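Local coordinates for DUF3863 domain-containing protein (Parabacteroides distasonis, PDB 3LM3) that is of unknown function but is probably a carbohydrate-active enzyme, a putative glycoside hydrolase or deacetylase, at residues V23-M28 with G70-G75; W281-W286 with V320-F325. One frame throughout, in Å; residues are numbered along the deposited sequence.

From the N terminus, strand 21-29 comes first. Interaction 1 closes the first loop, a beta-alpha-beta crossover that leaves this strand, passes through helix 53-64 and returns as the parallel strand 73-76. Interaction 2 opens and closes much later, joining strand 280-287 to the start of helix 322-332 across a loop that carries helices 290-294 and 296-313. The two loops follow in series, neither nested nor crossed, yet they meet in space because strands 21-29 and 280-287 are neighbours in one parallel sheet. Thr-24 ties them together through a probable hydrogen bond to Trp-281 and by packing on Phe-322 and Phe-325. This curled sheet, surrounded by helices, is consistent with the beta/alpha barrels of carbohydrate-active enzymes.

Interaction 1. Residues V23-M28 with G70-G75; sequences VTLCIM and GRLTWG
Leu-25 and Thr-73 begin a parallel ladder that advances two residues at a time. Thr-73 N donates to Leu-25 O at 2.9 Å, almost straight (176°) and in the carbonyl plane. Thr-73 O then receives Ile-27 N at 2.9 Å over a more bent path, and Gly-75 N closes the series on Ile-27 O. Alpha-carbon contacts fill in between these bonds, the shortest being Cys-26 CA to Thr-73 O at 3.0 Å. Before the ladder starts, a water substitutes for direct pairing: it accepts from Leu-25 N at 3.0 Å and lies within hydrogen-bonding distance of the carbonyl oxygens of Val-23 and Arg-71.

Apolar side chains gather on the face of Ile-27 and Trp-74. With its CG1 branch beside the backbone N (chi1 -62°), Ile-27 sends CD1 to within 3.6 Å of Leu-72 CD2, while its other branch, CG2, lies 3.7 Å from Trp-74 CZ3. Leu-72 divides its methyls: CD2 also meets Leu-25 CD2, and CD1 sits 3.5 Å above the Trp-74 ring plane, towards the rim. The indole NE1 is satisfied by Asp-104.

Cys-26 and Thr-73 occupy the other face. Gly-75, without a side chain, lies beside the Cys-26 sulfur, with SG 3.9 Å from Gly-75 N.

Helix 53-64 packs under the Leu-25, Leu-72 and Trp-74 face through Val-56, Arg-60 and Phe-63, completing the crossover unit. Strand 280-287 pairs with strand 21-29 as well, and Phe-322 of helix 322-332 packs against Cys-26.

Interaction 2. Residues W281-W286 with V320-F325; sequences WVANIW and VTFGEF
Trp-281 and Phe-325 stack face to face at one end of the contact. The five-membered ring of the indole and the phenyl ring have centroids 3.8 Å apart and planes only 14° from parallel. Phe-325 CE2 stands 3.3 Å above the indole plane, and Trp-281 CD1 lies over the centre of the phenyl ring. Both side chains swing CG away from the backbone N (chi1 170° and 173°), which brings strand and helix rings into overlap. The indole NE1 hydrogen-bonds to Thr-24 OG1 of strand 21-29.

Phe-322 spans the strand from Trp-281 to Asn-284. Its CZ meets Ala-283 CB at 4.0 Å, and its CE2 lies loosely near the indole edge. The same ring turns its own rim to a backbone oxygen, with Asn-284 O in the ring plane 3.7 Å from CE1, where the faintly positive ring hydrogens would probably favour it.

The polar bonds belong to the helix start, where Thr-321 and Glu-324 form a capping box: Glu-324 N donates to Thr-321 OG1 at 2.9 Å, and Thr-321 N returns the favour to Glu-324 OE1 at 3.1 Å.

With an alanine in place of Trp-281, one face of Phe-325 is likely to lose its stacking partner, and Thr-24 OG1 its indole N-H. Strand and helix thus meet through aromatic shape and dispersion, while the box, helped by Thr-73 on Phe-322 N and Glu-105 on Gly-323 N, satisfies the buried amides of the helix end.

Interaction 1. Residues V23-M28 with G70-G75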
ATOM      1  N   VAL A  23       8.227   7.364  -5.777  1.00  6.82           N
ATOM      2  CA  VAL A  23       7.243   6.375  -6.226  1.00  6.56           C
ATOM      3  C   VAL A  23       7.878   5.002  -6.068  1.00  6.51           C
ATOM      4  O   VAL A  23       8.974   4.763  -6.598  1.00  6.91           O
ATOM      5  CB  VAL A  23       6.812   6.560  -7.689  1.00  7.66           C
ATOM      6  CG1 VAL A  23       5.946   5.375  -8.172  1.00  8.84           C
ATOM      7  CG2 VAL A  23       6.083   7.889  -7.892  1.00  8.21           C
ATOM      8  N   THR A  24       7.187   4.111  -5.372  1.00  6.92           N
ATOM      9  CA  THR A  24       7.607   2.724  -5.259  1.00  6.86           C
ATOM     10  C   THR A  24       6.600   1.853  -5.990  1.00  7.39           C
ATOM     11  O   THR A  24       5.445   1.744  -5.558  1.00  7.11           O
ATOM     12  CB  THR A  24       7.752   2.278  -3.811  1.00  6.96           C
ATOM     13  OG1 THR A  24       6.520   2.445  -3.095  1.00  7.10           O
ATOM     14  CG2 THR A  24       8.848   3.058  -3.077  1.00  7.59           C
ATOM     15  N   LEU A  25       7.021   1.232  -7.087  1.00  6.39           N
ATOM     16  CA  LEU A  25       6.214   0.303  -7.854  1.00  6.87           C
ATOM     17  C   LEU A  25       6.667  -1.118  -7.609  1.00  6.02           C
ATOM     18  O   LEU A  25       7.868  -1.405  -7.532  1.00  7.30           O
ATOM     19  CB  LEU A  25       6.368   0.566  -9.353  1.00  6.01           C
ATOM     20  CG  LEU A  25       5.749  -0.458 -10.310  1.00  6.60           C
ATOM     21  CD1 LEU A  25       4.229  -0.490 -10.185  1.00  9.32           C
ATOM     22  CD2 LEU A  25       6.175  -0.163 -11.771  1.00  7.76           C
ATOM     23  N   CYS A  26       5.708  -2.009  -7.495  1.00  5.66           N
ATOM     24  CA  CYS A  26       5.936  -3.448  -7.548  1.00  6.24           C
ATOM     25  C   CYS A  26       5.153  -4.050  -8.711  1.00  6.84           C
ATOM     26  O   CYS A  26       3.984  -3.693  -8.936  1.00  6.87           O
ATOM     27  CB  CYS A  26       5.497  -4.114  -6.260  1.00  7.68           C
ATOM     28  SG  CYS A  26       5.407  -5.934  -6.314  1.00  7.61           S
ATOM     29  N   ILE A  27       5.818  -4.915  -9.464  1.00  6.87           N
ATOM     30  CA  ILE A  27       5.164  -5.760 -10.473  1.00  6.72           C
ATOM     31  C   ILE A  27       5.083  -7.180  -9.913  1.00  6.20           C
ATOM     32  O   ILE A  27       6.131  -7.746  -9.501  1.00  6.93           O
ATOM     33  CB  ILE A  27       5.898  -5.736 -11.848  1.00  7.61           C
ATOM     34  CG1 ILE A  27       5.880  -4.326 -12.424  1.00  7.26           C
ATOM     35  CG2 ILE A  27       5.233  -6.735 -12.824  1.00  8.71           C
ATOM     36  CD1 ILE A  27       6.664  -4.178 -13.678  1.00  9.68           C
HETATM   37  N   MSE A  28       3.877  -7.742  -9.860  1.00  6.43           N
HETATM   38  CA  MSE A  28       3.613  -9.050  -9.274  1.00  6.93           C
HETATM   39  C   MSE A  28       3.600 -10.137 -10.345  1.00  6.61           C
HETATM   40  O   MSE A  28       2.975  -9.967 -11.413  1.00  7.45           O
HETATM   41  CB  MSE A  28       2.280  -9.072  -8.552  1.00  7.54           C
HETATM   42  CG  MSE A  28       1.908 -10.372  -7.910  1.00 10.73           C
HETATM   43 SE   MSE A  28       0.148 -10.240  -7.114  0.75  9.74          SE
HETATM   44  CE  MSE A  28       0.252 -11.833  -6.014  1.00 10.69           C
ATOM     45  N   GLY A  70      15.001   4.816 -12.889  1.00  6.58           N
ATOM     46  CA  GLY A  70      13.935   4.138 -12.139  1.00  7.03           C
ATOM     47  C   GLY A  70      14.217   2.678 -11.888  1.00  8.19           C
ATOM     48  O   GLY A  70      14.789   1.949 -12.727  1.00  7.54           O
ATOM     49  N   ARG A  71      13.813   2.230 -10.698  1.00  8.22           N
ATOM     50  CA  ARG A  71      13.814   0.805 -10.390  0.50  8.51           C
ATOM     51  C   ARG A  71      12.584   0.473  -9.582  1.00  7.42           C
ATOM     52  O   ARG A  71      11.907   1.367  -9.033  1.00  7.89           O
ATOM     53  CB  ARG A  71      15.095   0.374  -9.686  0.50  9.66           C
ATOM     54  CG  ARG A  71      15.352   1.118  -8.412  0.50  2.56           C
ATOM     55  CD  ARG A  71      16.124   2.426  -8.686  0.50  8.45           C
ATOM     56  NE  ARG A  71      16.623   3.000  -7.460  0.50  5.31           N
ATOM     57  CZ  ARG A  71      17.209   4.188  -7.373  0.50  6.59           C
ATOM     58  NH1 ARG A  71      17.417   4.916  -8.462  0.50  9.91           N
ATOM     59  NH2 ARG A  71      17.603   4.640  -6.194  0.50 10.40           N
ATOM     60  N   LEU A  72      12.260  -0.814  -9.576  1.00  6.67           N
ATOM     61  CA  LEU A  72      11.014  -1.303  -9.007  1.00  6.01           C
ATOM     62  C   LEU A  72      11.245  -2.625  -8.288  1.00  7.26           C
ATOM     63  O   LEU A  72      12.323  -3.215  -8.340  1.00  7.40           O
ATOM     64  CB  LEU A  72       9.971  -1.425 -10.106  1.00  6.01           C
ATOM     65  CG  LEU A  72      10.238  -2.353 -11.291  1.00  7.93           C
ATOM     66  CD1 LEU A  72      10.153  -3.842 -10.930  1.00 10.18           C
ATOM     67  CD2 LEU A  72       9.284  -1.996 -12.471  1.00  8.65           C
ATOM     68  N   THR A  73      10.217  -3.092  -7.592  1.00  6.40           N
ATOM     69  CA  THR A  73      10.220  -4.361  -6.909  1.00  7.43           C
ATOM     70  C   THR A  73       9.462  -5.392  -7.705  1.00  7.82           C
ATOM     71  O   THR A  73       8.275  -5.199  -7.981  1.00  7.50           O
ATOM     72  CB  THR A  73       9.577  -4.203  -5.530  1.00  6.24           C
ATOM     73  OG1 THR A  73      10.322  -3.238  -4.769  1.00  7.45           O
ATOM     74  CG2 THR A  73       9.503  -5.512  -4.759  1.00  7.71           C
ATOM     75  N   TRP A  74      10.122  -6.494  -8.031  1.00  6.82           N
ATOM     76  CA  TRP A  74       9.459  -7.672  -8.596  1.00  5.70           C
ATOM     77  C   TRP A  74       9.037  -8.549  -7.447  1.00  6.56           C
ATOM     78  O   TRP A  74       9.865  -8.945  -6.622  1.00  8.46           O
ATOM     79  CB  TRP A  74      10.443  -8.428  -9.471  1.00  6.24           C
ATOM     80  CG  TRP A  74      10.927  -7.673 -10.673  1.00  6.73           C
ATOM     81  CD1 TRP A  74      12.126  -7.005 -10.797  1.00  7.07           C
ATOM     82  CD2 TRP A  74      10.260  -7.529 -11.944  1.00  5.84           C
ATOM     83  NE1 TRP A  74      12.227  -6.468 -12.056  1.00  6.11           N
ATOM     84  CE2 TRP A  74      11.094  -6.777 -12.775  1.00  6.33           C
ATOM     85  CE3 TRP A  74       9.010  -7.961 -12.446  1.00  7.29           C
ATOM     86  CZ2 TRP A  74      10.753  -6.454 -14.090  1.00  8.25           C
ATOM     87  CZ3 TRP A  74       8.676  -7.649 -13.754  1.00  9.50           C
ATOM     88  CH2 TRP A  74       9.535  -6.901 -14.570  1.00  8.42           C
ATOM     89  N   GLY A  75       7.765  -8.874  -7.373  1.00  6.73           N
ATOM     90  CA  GLY A  75       7.261  -9.709  -6.316  1.00  7.70           C
ATOM     91  C   GLY A  75       6.674 -10.989  -6.873  1.00  8.47           C
ATOM     92  O   GLY A  75       5.793 -10.945  -7.738  1.00  8.14           O
TER
HETATM   93  O   HOH W   1       9.305   2.497  -8.506  1.00  7.94           O

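Interaction 2. Residues W281-W286 with V320-F325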
ATOM      1  N   TRP A 281       5.332  10.405  -0.902  1.00  7.04           N
ATOM      2  CA  TRP A 281       5.506   9.016  -1.304  1.00  7.17           C
ATOM      3  C   TRP A 281       4.206   8.459  -1.873  1.00  6.46           C
ATOM      4  O   TRP A 281       3.144   8.582  -1.253  1.00  7.82           O
ATOM      5  CB  TRP A 281       5.945   8.178  -0.102  1.00  7.31           C
ATOM      6  CG  TRP A 281       5.913   6.690  -0.352  1.00  7.11           C
ATOM      7  CD1 TRP A 281       6.533   5.998  -1.359  1.00  6.96           C
ATOM      8  CD2 TRP A 281       5.184   5.726   0.418  1.00  6.11           C
ATOM      9  NE1 TRP A 281       6.238   4.649  -1.239  1.00  7.53           N
ATOM     10  CE2 TRP A 281       5.386   4.470  -0.182  1.00  6.64           C
ATOM     11  CE3 TRP A 281       4.361   5.809   1.546  1.00  7.06           C
ATOM     12  CZ2 TRP A 281       4.829   3.292   0.322  1.00  6.63           C
ATOM     13  CZ3 TRP A 281       3.797   4.662   2.021  1.00  7.52           C
ATOM     14  CH2 TRP A 281       4.032   3.418   1.425  1.00  7.03           C
ATOM     15  N   VAL A 282       4.310   7.883  -3.060  1.00  6.18           N
ATOM     16  CA  VAL A 282       3.247   7.189  -3.745  1.00  6.23           C
ATOM     17  C   VAL A 282       3.682   5.735  -3.919  1.00  6.83           C
ATOM     18  O   VAL A 282       4.816   5.453  -4.339  1.00  7.14           O
ATOM     19  CB  VAL A 282       2.990   7.815  -5.128  1.00  7.41           C
ATOM     20  CG1 VAL A 282       2.138   6.901  -6.017  1.00  8.55           C
ATOM     21  CG2 VAL A 282       2.373   9.220  -4.950  1.00  8.24           C
ATOM     22  N   ALA A 283       2.763   4.818  -3.600  1.00  6.37           N
ATOM     23  CA  ALA A 283       2.953   3.374  -3.740  1.00  6.44           C
ATOM     24  C   ALA A 283       2.041   2.813  -4.800  1.00  5.85           C
ATOM     25  O   ALA A 283       0.888   3.258  -4.938  1.00  6.74           O
ATOM     26  CB  ALA A 283       2.652   2.669  -2.419  1.00  7.06           C
ATOM     27  N   ASN A 284       2.503   1.838  -5.574  1.00  6.70           N
ATOM     28  CA  ASN A 284       1.614   1.223  -6.563  1.00  6.53           C
ATOM     29  C   ASN A 284       2.064  -0.195  -6.840  1.00  7.90           C
ATOM     30  O   ASN A 284       3.234  -0.537  -6.696  1.00  8.04           O
ATOM     31  CB  ASN A 284       1.596   2.050  -7.843  1.00  6.93           C
ATOM     32  CG  ASN A 284       0.265   2.008  -8.590  1.00  7.25           C
ATOM     33  OD1 ASN A 284      -0.646   1.249  -8.261  1.00  7.72           O
ATOM     34  ND2 ASN A 284       0.159   2.878  -9.620  1.00  8.02           N
ATOM     35  N   ILE A 285       1.095  -1.032  -7.191  1.00  7.94           N
ATOM     36  CA  ILE A 285       1.311  -2.451  -7.515  1.00  6.90           C
ATOM     37  C   ILE A 285       0.562  -2.730  -8.808  1.00  7.79           C
ATOM     38  O   ILE A 285      -0.645  -2.483  -8.886  1.00  8.74           O
ATOM     39  CB  ILE A 285       0.861  -3.398  -6.407  1.00  7.53           C
ATOM     40  CG1 ILE A 285       1.669  -3.141  -5.126  1.00  8.43           C
ATOM     41  CG2 ILE A 285       1.002  -4.876  -6.872  1.00  8.69           C
ATOM     42  CD1 ILE A 285       1.126  -3.843  -3.865  1.00 10.16           C
ATOM     43  N   TRP A 286       1.270  -3.185  -9.822  1.00  7.50           N
ATOM     44  CA  TRP A 286       0.711  -3.591 -11.115  1.00  6.65           C
ATOM     45  C   TRP A 286       0.981  -5.068 -11.311  1.00  8.36           C
ATOM     46  O   TRP A 286       2.138  -5.514 -11.320  1.00 10.00           O
ATOM     47  CB  TRP A 286       1.358  -2.845 -12.275  1.00  8.52           C
ATOM     48  CG  TRP A 286       1.048  -1.380 -12.393  1.00  7.27           C
ATOM     49  CD1 TRP A 286       1.017  -0.452 -11.373  1.00  8.52           C
ATOM     50  CD2 TRP A 286       0.691  -0.658 -13.577  1.00  6.24           C
ATOM     51  NE1 TRP A 286       0.694   0.780 -11.875  1.00  9.22           N
ATOM     52  CE2 TRP A 286       0.473   0.681 -13.218  1.00  7.11           C
ATOM     53  CE3 TRP A 286       0.470  -1.024 -14.910  1.00  9.23           C
ATOM     54  CZ2 TRP A 286       0.119   1.652 -14.143  1.00  9.62           C
ATOM     55  CZ3 TRP A 286       0.142  -0.048 -15.814  1.00 10.56           C
ATOM     56  CH2 TRP A 286      -0.044   1.258 -15.438  1.00 10.94           C
ATOM     57  N   VAL A 320      11.900   4.280  -7.003  1.00  7.54           N
ATOM     58  CA  VAL A 320      12.787   3.388  -6.241  1.00  8.11           C
ATOM     59  C   VAL A 320      12.026   2.154  -5.786  1.00  7.74           C
ATOM     60  O   VAL A 320      10.800   2.084  -5.872  1.00  7.76           O
ATOM     61  CB  VAL A 320      13.426   4.124  -5.032  1.00  7.64           C
ATOM     62  CG1 VAL A 320      14.165   5.390  -5.517  1.00  9.05           C
ATOM     63  CG2 VAL A 320      12.396   4.489  -3.989  1.00  9.69           C
ATOM     64  N   THR A 321      12.772   1.163  -5.312  1.00  6.87           N
ATOM     65  CA  THR A 321      12.153  -0.063  -4.846  1.00  5.58           C
ATOM     66  C   THR A 321      11.423   0.152  -3.511  1.00  6.89           C
ATOM     67  O   THR A 321      11.739   1.092  -2.769  1.00  7.20           O
ATOM     68  CB  THR A 321      13.153  -1.216  -4.712  1.00  7.05           C
ATOM     69  OG1 THR A 321      13.930  -1.022  -3.521  1.00  8.29           O
ATOM     70  CG2 THR A 321      14.067  -1.328  -5.927  1.00  6.88           C
ATOM     71  N   PHE A 322      10.441  -0.702  -3.207  1.00  7.01           N
ATOM     72  CA  PHE A 322       9.789  -0.659  -1.886  1.00  6.59           C
ATOM     73  C   PHE A 322      10.814  -0.734  -0.784  1.00  7.79           C
ATOM     74  O   PHE A 322      10.765   0.027   0.171  1.00  7.22           O
ATOM     75  CB  PHE A 322       8.731  -1.780  -1.759  1.00  6.98           C
ATOM     76  CG  PHE A 322       7.340  -1.386  -2.229  1.00  6.03           C
ATOM     77  CD1 PHE A 322       7.013  -1.421  -3.566  1.00  6.54           C
ATOM     78  CD2 PHE A 322       6.372  -0.981  -1.320  1.00  7.42           C
ATOM     79  CE1 PHE A 322       5.739  -1.074  -4.006  1.00  7.65           C
ATOM     80  CE2 PHE A 322       5.089  -0.630  -1.750  1.00  8.45           C
ATOM     81  CZ  PHE A 322       4.778  -0.669  -3.096  1.00  7.51           C
ATOM     82  N   GLY A 323      11.740  -1.695  -0.883  1.00  7.49           N
ATOM     83  CA  GLY A 323      12.740  -1.878   0.141  1.00  6.72           C
ATOM     84  C   GLY A 323      13.644  -0.664   0.306  1.00  7.52           C
ATOM     85  O   GLY A 323      13.990  -0.274   1.433  1.00  7.69           O
ATOM     86  N   GLU A 324      14.071  -0.052  -0.798  1.00  7.00           N
ATOM     87  CA  GLU A 324      14.966   1.130  -0.727  1.00  8.63           C
ATOM     88  C   GLU A 324      14.252   2.265  -0.018  1.00  7.41           C
ATOM     89  O   GLU A 324      14.821   2.968   0.824  1.00  8.31           O
ATOM     90  CB  GLU A 324      15.332   1.650  -2.115  1.00 10.91           C
ATOM     91  CG  GLU A 324      16.419   1.012  -2.821  1.00 15.89           C
ATOM     92  CD  GLU A 324      16.614   1.851  -4.087  1.00 22.35           C
ATOM     93  OE1 GLU A 324      15.872   1.620  -5.045  1.00 11.79           O
ATOM     94  OE2 GLU A 324      17.379   2.842  -4.058  1.00 23.82           O
ATOM     95  N   PHE A 325      12.997   2.504  -0.384  1.00  7.21           N
ATOM     96  CA  PHE A 325      12.244   3.587   0.217  1.00  6.03           C
ATOM     97  C   PHE A 325      12.058   3.337   1.709  1.00  7.13           C
ATOM     98  O   PHE A 325      12.251   4.239   2.517  1.00  6.88           O
ATOM     99  CB  PHE A 325      10.879   3.777  -0.461  1.00  7.13           C
ATOM    100  CG  PHE A 325      10.031   4.786   0.257  1.00  6.33           C
ATOM    101  CD1 PHE A 325      10.344   6.140   0.224  1.00  6.89           C
ATOM    102  CD2 PHE A 325       8.964   4.370   1.058  1.00  7.21           C
ATOM    103  CE1 PHE A 325       9.619   7.059   0.994  1.00  7.65           C
ATOM    104  CE2 PHE A 325       8.257   5.246   1.815  1.00  6.69           C
ATOM    105  CZ  PHE A 325       8.545   6.616   1.773  1.00  7.53           C
TER